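Local atomic coordinates of PhnB protein (Bacillus cereus, PDB entry 3OMS), a protein that is of unproven function but belongs to the PhnB-like glyoxalase superfamily and may act as a 3-demethylubiquinone-9 3-methyltransferase. Residues A[116-124]-A[129-137]; A[48-56]-A[66-74]. All coordinates share one frame; numbering follows the deposited sequence.

Contact 1 of 2, residues A[116-124]-A[129-137]; sequences PFSKKFGWL and GVSWQLTLA
Strands 121-124 and 131-136 pair as the antiparallel beta hairpin that closes the chain, with axes 4.7 Å apart. Gly122 and Leu134 exchange two backbone hydrogen bonds, as do Leu124 and Trp132, and Leu136 N adds another to Lys120 O. On one face of the hairpin the amide of Gln133 lies flat on the Trp123 indole, the planes 11° apart; CG anti to the carbonyl carbon (chi1 -64°) and an extended chain beyond carry it there. Gln133 CG sits 3.4 Å from the centroid of the Trp123 five-membered ring, almost on its normal, a CH-pi contact. At the indole edge, close to its plane, Trp123 NE1 donates to Ser131 OG (2.8 Å), which fixes the ring's rotation. The same amide stands nearly upright to the next ring: Gln133 OE1 meets the edge of Phe121 at CZ, 3.3 Å away, while Gln133 NE2 bonds Ser84. Past Phe121, Ser118 OG donates to Thr135 OG1 (3.1 Å) and accepts from Lys120 N in an ST turn. On the opposite face Leu124 CD1 packs against Trp132 CB at 3.9 Å. Helix 92-103 covers this side, Phe99 reaching Leu124 and Ile95 reaching Leu134, and Lys120 forms salt bridges with Glu92 and Asp96. Strand 83-89 flanks 131-136 and strand 107-111 flanks 121-125; Phe14 and Met16 of the second subunit pack on Gln133 and Trp123.

Contact 2 of 2, residues A[48-56]-A[66-74]; sequences PGKEGTVIH and FMCIDSYVN
Cys68, Ile69, Asp70 and Tyr72 meet the incoming 48-56 segment where strand 64-70 runs out into a loop. The carbonyl oxygen of Cys68 packs against Val54 CG1 at 3.9 Å. Ile69 follows with its CG2 branch: anti to its own carbonyl carbon, this methyl comes within 3.2 Å of Ile55 O and also approaches CA of His56. Asp70 makes the main polar grip, engaging Val54 through backbone and side chain. Asp70 N donates to Val54 O at 2.9 Å, and in return Val54 N points an almost perfectly straight bond (179°) at Asp70 OD2, also 2.9 Å long, meeting it on the anti side, 17° out of the carboxylate plane. Asp70 OD1 accepts from the backbone N atoms of Gly19 and Ala21, so both carboxylate oxygens are engaged, which would probably favour the charged form. One water links Asp70 O to Thr53 OG1, and that hydroxyl donates to Lys50 O, the carbonyl that also takes Thr53 N across the type II turn 50-53. Tyr72 CB lies 3.4 Å from Gly49 N; with CG between the backbone N and the carbonyl carbon (chi1 68°), the ring turns one face to Pro48, whose CG stands 4.2 Å from the ring centroid in a CH-pi contact. This is the splayed open end of an antiparallel beta hairpin: a side-chain carboxylate takes the Val54 N-H, just ahead of the classic beta bulge that Ile55 and His56 form opposite Ser41.

From the N terminus, strand 11-17 and helix 21-29 lead to strand 37-42, after which contact 2 (48-56 with 66-74) closes the hairpin of strands 54-61 and 64-70 in the first four-stranded sheet. The chain then passes through strand 83-89 and helix 92-103 before contact 1 (116-124 with 129-137) closes the last hairpin, in the second sheet. The two loops follow in series, neither nested nor crossed, their centres 30 Å apart on opposite sides of the chain's centre. Both sheets have strand order 1-4-3-2, consistent with the paired beta-alpha-beta-beta-beta modules of the glyoxalase fold, and segments of both contacts touch the second subunit.

Contact 1 of 2, residues A[116-124]-A[129-137]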
loop_
_atom_site.group_PDB
_atom_site.type_symbol
_atom_site.label_atom_id
_atom_site.label_comp_id
_atom_site.label_asym_id
_atom_site.label_seq_id
_atom_site.Cartn_x
_atom_site.Cartn_y
_atom_site.Cartn_z
ATOM N N PRO A 116 16.500 -18.855 3.776
ATOM C CA PRO A 116 15.879 -20.007 4.486
ATOM C C PRO A 116 14.346 -20.048 4.282
ATOM O O PRO A 116 13.777 -21.123 4.036
ATOM C CB PRO A 116 16.280 -19.779 5.944
ATOM C CG PRO A 116 17.602 -18.967 5.837
ATOM C CD PRO A 116 17.335 -18.027 4.676
ATOM N N PHE A 117 13.713 -18.875 4.290
ATOM C CA PHE A 117 12.254 -18.769 4.178
ATOM C C PHE A 117 11.692 -18.879 2.750
ATOM O O PHE A 117 10.467 -18.901 2.581
ATOM C CB PHE A 117 11.753 -17.466 4.853
ATOM C CG PHE A 117 12.497 -16.199 4.423
ATOM C CD1 PHE A 117 12.008 -15.405 3.376
ATOM C CD2 PHE A 117 13.672 -15.799 5.080
ATOM C CE1 PHE A 117 12.691 -14.247 2.972
ATOM C CE2 PHE A 117 14.364 -14.645 4.680
ATOM C CZ PHE A 117 13.860 -13.866 3.633
ATOM N N SER A 118 12.558 -18.944 1.729
ATOM C CA SER A 118 12.106 -18.873 0.328
ATOM C C SER A 118 13.168 -19.353 -0.653
ATOM O O SER A 118 14.341 -19.010 -0.514
ATOM C CB SER A 118 11.768 -17.430 -0.056
ATOM O OG SER A 118 11.197 -17.361 -1.363
ATOM N N LYS A 119 12.738 -20.094 -1.668
ATOM C CA LYS A 119 13.655 -20.524 -2.738
ATOM C C LYS A 119 14.175 -19.322 -3.530
ATOM O O LYS A 119 15.309 -19.313 -4.012
ATOM C CB LYS A 119 12.984 -21.535 -3.688
ATOM C CG LYS A 119 11.931 -20.984 -4.691
ATOM C CD LYS A 119 11.450 -22.113 -5.677
ATOM C CE LYS A 119 10.053 -22.677 -5.292
ATOM N NZ LYS A 119 9.830 -24.065 -5.831
ATOM N N LYS A 120 13.322 -18.315 -3.661
ATOM C CA LYS A 120 13.666 -17.145 -4.449
ATOM C C LYS A 120 12.861 -15.948 -3.961
ATOM O O LYS A 120 11.642 -15.904 -4.123
ATOM C CB LYS A 120 13.390 -17.395 -5.915
ATOM C CG LYS A 120 14.051 -16.421 -6.857
ATOM C CD LYS A 120 15.361 -16.912 -7.411
ATOM C CE LYS A 120 15.859 -15.925 -8.468
ATOM N NZ LYS A 120 16.870 -16.461 -9.435
ATOM N N PHE A 121 13.577 -14.976 -3.407
ATOM C CA PHE A 121 12.986 -13.768 -2.809
ATOM C C PHE A 121 13.922 -12.582 -2.916
ATOM O O PHE A 121 15.157 -12.725 -2.817
ATOM C CB PHE A 121 12.684 -13.994 -1.332
ATOM C CG PHE A 121 12.214 -12.758 -0.602
ATOM C CD1 PHE A 121 10.857 -12.420 -0.597
ATOM C CD2 PHE A 121 13.117 -11.965 0.113
ATOM C CE1 PHE A 121 10.390 -11.285 0.097
ATOM C CE2 PHE A 121 12.666 -10.828 0.809
ATOM C CZ PHE A 121 11.286 -10.498 0.805
ATOM N N GLY A 122 13.343 -11.405 -3.102
ATOM C CA GLY A 122 14.112 -10.169 -3.023
ATOM C C GLY A 122 13.255 -9.019 -2.593
ATOM O O GLY A 122 12.005 -9.068 -2.698
ATOM N N TRP A 123 13.910 -7.949 -2.156
ATOM C CA TRP A 123 13.206 -6.770 -1.636
ATOM C C TRP A 123 14.006 -5.558 -2.074
ATOM O O TRP A 123 15.222 -5.505 -1.918
ATOM C CB TRP A 123 13.115 -6.823 -0.105
ATOM C CG TRP A 123 12.122 -5.903 0.529
ATOM C CD1 TRP A 123 11.565 -4.788 0.003
ATOM C CD2 TRP A 123 11.563 -6.044 1.842
ATOM N NE1 TRP A 123 10.723 -4.194 0.917
ATOM C CE2 TRP A 123 10.704 -4.951 2.054
ATOM C CE3 TRP A 123 11.695 -7.005 2.853
ATOM C CZ2 TRP A 123 9.932 -4.809 3.234
ATOM C CZ3 TRP A 123 10.963 -6.838 4.049
ATOM C CH2 TRP A 123 10.095 -5.746 4.217
ATOM N N LEU A 124 13.326 -4.608 -2.682
ATOM C CA LEU A 124 13.983 -3.390 -3.147
ATOM C C LEU A 124 13.068 -2.195 -3.038
ATOM O O LEU A 124 11.842 -2.358 -2.791
ATOM C CB LEU A 124 14.389 -3.561 -4.615
ATOM C CG LEU A 124 13.347 -4.005 -5.671
ATOM C CD1 LEU A 124 12.436 -2.795 -6.013
ATOM C CD2 LEU A 124 14.074 -4.490 -6.936
ATOM N N GLY A 129 11.145 5.222 -5.267
ATOM C CA GLY A 129 11.107 5.035 -3.850
ATOM C C GLY A 129 10.054 4.049 -3.349
ATOM O O GLY A 129 10.003 3.764 -2.136
ATOM N N VAL A 130 9.263 3.496 -4.258
ATOM C CA VAL A 130 8.211 2.538 -3.919
ATOM C C VAL A 130 8.822 1.171 -3.600
ATOM O O VAL A 130 9.715 0.704 -4.338
ATOM C CB VAL A 130 7.179 2.367 -5.048
ATOM C CG1 VAL A 130 6.157 1.198 -4.699
ATOM C CG2 VAL A 130 6.451 3.682 -5.256
ATOM N N SER A 131 8.424 0.581 -2.467
ATOM C CA SER A 131 9.053 -0.670 -1.985
ATOM C C SER A 131 8.294 -1.899 -2.505
ATOM O O SER A 131 7.032 -2.037 -2.337
ATOM C CB SER A 131 9.070 -0.691 -0.486
ATOM O OG SER A 131 10.016 -1.601 0.048
ATOM N N TRP A 132 9.071 -2.802 -3.101
ATOM C CA TRP A 132 8.565 -4.028 -3.699
ATOM C C TRP A 132 9.282 -5.266 -3.137
ATOM O O TRP A 132 10.536 -5.304 -3.007
ATOM C CB TRP A 132 8.824 -4.006 -5.187
ATOM C CG TRP A 132 8.140 -2.963 -5.992
ATOM C CD1 TRP A 132 8.578 -1.702 -6.209
ATOM C CD2 TRP A 132 6.927 -3.105 -6.748
ATOM N NE1 TRP A 132 7.732 -1.044 -7.058
ATOM C CE2 TRP A 132 6.691 -1.871 -7.388
ATOM C CE3 TRP A 132 6.029 -4.152 -6.952
ATOM C CZ2 TRP A 132 5.597 -1.651 -8.235
ATOM C CZ3 TRP A 132 4.911 -3.922 -7.755
ATOM C CH2 TRP A 132 4.720 -2.684 -8.409
ATOM N N GLN A 133 8.476 -6.290 -2.828
ATOM C CA GLN A 133 8.998 -7.593 -2.435
ATOM C C GLN A 133 8.542 -8.555 -3.505
ATOM O O GLN A 133 7.412 -8.488 -4.019
ATOM C CB GLN A 133 8.450 -8.099 -1.096
ATOM C CG GLN A 133 8.827 -7.246 0.115
ATOM C CD GLN A 133 8.258 -7.825 1.383
ATOM O OE1 GLN A 133 8.570 -8.961 1.758
ATOM N NE2 GLN A 133 7.390 -7.059 2.050
ATOM N N LEU A 134 9.429 -9.450 -3.875
ATOM C CA LEU A 134 9.121 -10.399 -4.943
ATOM C C LEU A 134 9.474 -11.780 -4.476
ATOM O O LEU A 134 10.515 -11.969 -3.873
ATOM C CB LEU A 134 9.897 -10.054 -6.191
ATOM C CG LEU A 134 9.499 -8.750 -6.877
ATOM C CD1 LEU A 134 10.280 -7.587 -6.287
ATOM C CD2 LEU A 134 9.771 -8.939 -8.341
ATOM N N THR A 135 8.567 -12.734 -4.713
ATOM C CA THR A 135 8.830 -14.092 -4.344
ATOM C C THR A 135 8.292 -15.067 -5.387
ATOM O O THR A 135 7.426 -14.721 -6.174
ATOM C CB THR A 135 8.262 -14.390 -2.969
ATOM O OG1 THR A 135 8.866 -15.599 -2.483
ATOM C CG2 THR A 135 6.713 -14.502 -3.049
ATOM N N LEU A 136 8.865 -16.265 -5.410
ATOM C CA LEU A 136 8.453 -17.277 -6.358
ATOM C C LEU A 136 7.469 -18.225 -5.639
ATOM O O LEU A 136 7.796 -18.751 -4.571
ATOM C CB LEU A 136 9.710 -17.986 -6.854
ATOM C CG LEU A 136 9.643 -18.892 -8.075
ATOM C CD1 LEU A 136 9.140 -18.105 -9.262
ATOM C CD2 LEU A 136 11.033 -19.483 -8.314
ATOM N N ALA A 137 6.266 -18.398 -6.210
ATOM C CA ALA A 137 5.209 -19.253 -5.640
ATOM C C ALA A 137 5.396 -20.716 -6.011
ATOM O O ALA A 137 6.528 -21.251 -6.010
ATOM C CB ALA A 137 3.822 -18.762 -6.101
#

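Contact 2 of 2, residues A[48-56]-A[66-74]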
loop_
_atom_site.group_PDB
_atom_site.type_symbol
_atom_site.label_atom_id
_atom_site.label_comp_id
_atom_site.label_asym_id
_atom_site.label_seq_id
_atom_site.Cartn_x
_atom_site.Cartn_y
_atom_site.Cartn_z
ATOM N N PRO A 48 -4.310 23.585 -9.444
ATOM C CA PRO A 48 -3.215 23.917 -8.529
ATOM C C PRO A 48 -1.885 23.148 -8.683
ATOM O O PRO A 48 -0.846 23.639 -8.243
ATOM C CB PRO A 48 -3.822 23.666 -7.143
ATOM C CG PRO A 48 -4.996 22.808 -7.362
ATOM C CD PRO A 48 -5.501 23.102 -8.717
ATOM N N GLY A 49 -1.897 21.958 -9.276
ATOM C CA GLY A 49 -0.634 21.264 -9.596
ATOM C C GLY A 49 0.013 21.779 -10.884
ATOM O O GLY A 49 -0.602 22.468 -11.672
ATOM N N LYS A 50 1.273 21.429 -11.095
ATOM C CA LYS A 50 2.011 21.883 -12.290
ATOM C C LYS A 50 1.377 21.284 -13.534
ATOM O O LYS A 50 0.808 20.182 -13.481
ATOM C CB LYS A 50 3.475 21.462 -12.197
ATOM C CG LYS A 50 4.251 22.293 -11.168
ATOM C CD LYS A 50 5.542 21.604 -10.700
ATOM C CE LYS A 50 6.486 22.591 -9.989
ATOM N NZ LYS A 50 7.632 21.829 -9.402
ATOM N N GLU A 51 1.473 22.014 -14.644
ATOM C CA GLU A 51 0.746 21.654 -15.861
ATOM C C GLU A 51 1.280 20.355 -16.395
ATOM O O GLU A 51 2.478 20.113 -16.351
ATOM C CB GLU A 51 0.845 22.764 -16.935
ATOM C CG GLU A 51 -0.107 22.517 -18.136
ATOM C CD GLU A 51 0.030 23.552 -19.232
ATOM O OE1 GLU A 51 -1.000 23.874 -19.866
ATOM O OE2 GLU A 51 1.158 24.045 -19.452
ATOM N N GLY A 52 0.373 19.487 -16.838
ATOM C CA GLY A 52 0.740 18.130 -17.304
ATOM C C GLY A 52 0.874 17.028 -16.257
ATOM O O GLY A 52 0.943 15.857 -16.615
ATOM N N THR A 53 0.964 17.389 -14.975
ATOM C CA THR A 53 1.042 16.392 -13.910
ATOM C C THR A 53 -0.346 15.784 -13.644
ATOM O O THR A 53 -1.383 16.362 -14.024
ATOM C CB THR A 53 1.643 16.967 -12.588
ATOM O OG1 THR A 53 0.712 17.889 -12.002
ATOM C CG2 THR A 53 3.013 17.629 -12.872
ATOM N N VAL A 54 -0.356 14.637 -12.965
ATOM C CA VAL A 54 -1.591 13.862 -12.763
ATOM C C VAL A 54 -2.465 14.411 -11.623
ATOM O O VAL A 54 -2.060 14.451 -10.439
ATOM C CB VAL A 54 -1.265 12.389 -12.523
ATOM C CG1 VAL A 54 -2.529 11.538 -12.144
ATOM C CG2 VAL A 54 -0.564 11.794 -13.766
ATOM N N ILE A 55 -3.677 14.814 -11.976
ATOM C CA ILE A 55 -4.702 15.094 -10.995
ATOM C C ILE A 55 -5.114 13.798 -10.288
ATOM O O ILE A 55 -5.078 13.687 -9.055
ATOM C CB ILE A 55 -5.973 15.702 -11.631
ATOM C CG1 ILE A 55 -5.679 16.982 -12.431
ATOM C CG2 ILE A 55 -7.008 16.025 -10.555
ATOM C CD1 ILE A 55 -6.963 17.544 -13.164
ATOM N N HIS A 56 -5.534 12.822 -11.092
ATOM C CA HIS A 56 -5.863 11.493 -10.601
ATOM C C HIS A 56 -5.710 10.530 -11.766
ATOM O O HIS A 56 -5.975 10.914 -12.908
ATOM C CB HIS A 56 -7.279 11.449 -9.995
ATOM C CG HIS A 56 -8.382 11.814 -10.946
ATOM N ND1 HIS A 56 -8.900 10.922 -11.864
ATOM C CD2 HIS A 56 -9.087 12.961 -11.098
ATOM C CE1 HIS A 56 -9.864 11.512 -12.552
ATOM N NE2 HIS A 56 -9.998 12.749 -12.106
ATOM N N PHE A 66 -5.202 0.049 -8.967
ATOM C CA PHE A 66 -4.383 0.962 -8.171
ATOM C C PHE A 66 -4.739 2.386 -8.580
ATOM O O PHE A 66 -5.237 2.615 -9.681
ATOM C CB PHE A 66 -2.910 0.670 -8.381
ATOM C CG PHE A 66 -2.502 -0.649 -7.796
ATOM C CD1 PHE A 66 -1.940 -0.709 -6.497
ATOM C CD2 PHE A 66 -2.768 -1.826 -8.461
ATOM C CE1 PHE A 66 -1.632 -1.902 -5.935
ATOM C CE2 PHE A 66 -2.448 -3.054 -7.892
ATOM C CZ PHE A 66 -1.889 -3.102 -6.625
HETATM N N MSE A 67 -4.548 3.337 -7.665
HETATM C CA MSE A 67 -4.709 4.727 -7.962
HETATM C C MSE A 67 -3.414 5.477 -7.709
HETATM O O MSE A 67 -2.588 5.113 -6.824
HETATM C CB MSE A 67 -5.839 5.292 -7.122
HETATM C CG MSE A 67 -7.189 4.764 -7.490
HETATM SE SE MSE A 67 -8.468 5.143 -6.085
HETATM C CE MSE A 67 -8.734 6.993 -6.431
ATOM N N CYS A 68 -3.214 6.563 -8.462
ATOM C CA CYS A 68 -2.109 7.485 -8.143
ATOM C C CYS A 68 -2.471 8.895 -8.468
ATOM O O CYS A 68 -3.432 9.168 -9.190
ATOM C CB CYS A 68 -0.799 7.057 -8.848
ATOM S SG CYS A 68 -0.872 7.161 -10.659
ATOM N N ILE A 69 -1.726 9.820 -7.845
ATOM C CA ILE A 69 -1.782 11.220 -8.149
ATOM C C ILE A 69 -0.369 11.808 -8.144
ATOM O O ILE A 69 0.535 11.204 -7.571
ATOM C CB ILE A 69 -2.607 12.030 -7.112
ATOM C CG1 ILE A 69 -1.870 12.095 -5.752
ATOM C CG2 ILE A 69 -4.043 11.495 -6.953
ATOM C CD1 ILE A 69 -2.579 12.895 -4.678
ATOM N N ASP A 70 -0.224 13.015 -8.728
ATOM C CA ASP A 70 0.913 13.904 -8.474
ATOM C C ASP A 70 0.415 14.966 -7.529
ATOM O O ASP A 70 -0.460 15.810 -7.878
ATOM C CB ASP A 70 1.433 14.555 -9.760
ATOM C CG ASP A 70 2.237 13.618 -10.605
ATOM O OD1 ASP A 70 3.084 12.896 -10.063
ATOM O OD2 ASP A 70 2.077 13.637 -11.853
ATOM N N SER A 71 0.919 14.914 -6.300
ATOM C CA SER A 71 0.560 15.905 -5.301
ATOM C C SER A 71 0.845 17.371 -5.734
ATOM O O SER A 71 1.943 17.691 -6.170
ATOM C CB SER A 71 1.306 15.642 -4.000
ATOM O OG SER A 71 0.906 16.632 -3.076
ATOM N N TYR A 72 -0.132 18.259 -5.591
ATOM C CA TYR A 72 0.143 19.699 -5.856
ATOM C C TYR A 72 0.871 20.415 -4.704
ATOM O O TYR A 72 1.162 21.605 -4.797
ATOM C CB TYR A 72 -1.123 20.458 -6.278
ATOM C CG TYR A 72 -2.169 20.605 -5.211
ATOM C CD1 TYR A 72 -2.173 21.707 -4.367
ATOM C CD2 TYR A 72 -3.163 19.650 -5.053
ATOM C CE1 TYR A 72 -3.141 21.862 -3.400
ATOM C CE2 TYR A 72 -4.145 19.784 -4.087
ATOM C CZ TYR A 72 -4.125 20.895 -3.255
ATOM O OH TYR A 72 -5.087 21.058 -2.284
ATOM N N VAL A 73 1.158 19.692 -3.629
ATOM C CA VAL A 73 1.884 20.221 -2.475
ATOM C C VAL A 73 3.135 19.389 -2.308
ATOM O O VAL A 73 3.065 18.166 -2.408
ATOM C CB VAL A 73 1.045 20.025 -1.194
ATOM C CG1 VAL A 73 1.889 20.309 0.076
ATOM C CG2 VAL A 73 -0.222 20.870 -1.249
ATOM N N ASN A 74 4.265 20.024 -2.020
ATOM C CA ASN A 74 5.477 19.280 -1.680
ATOM C C ASN A 74 5.393 18.850 -0.229
ATOM O O ASN A 74 5.171 19.680 0.646
ATOM C CB ASN A 74 6.726 20.142 -1.849
ATOM C CG ASN A 74 7.018 20.477 -3.304
ATOM O OD1 ASN A 74 7.098 21.656 -3.644
ATOM N ND2 ASN A 74 7.158 19.446 -4.171
HETATM O O HOH W 1 0.569 18.027 -9.236
HETATM O O HOH W 2 -3.287 15.605 -7.859
#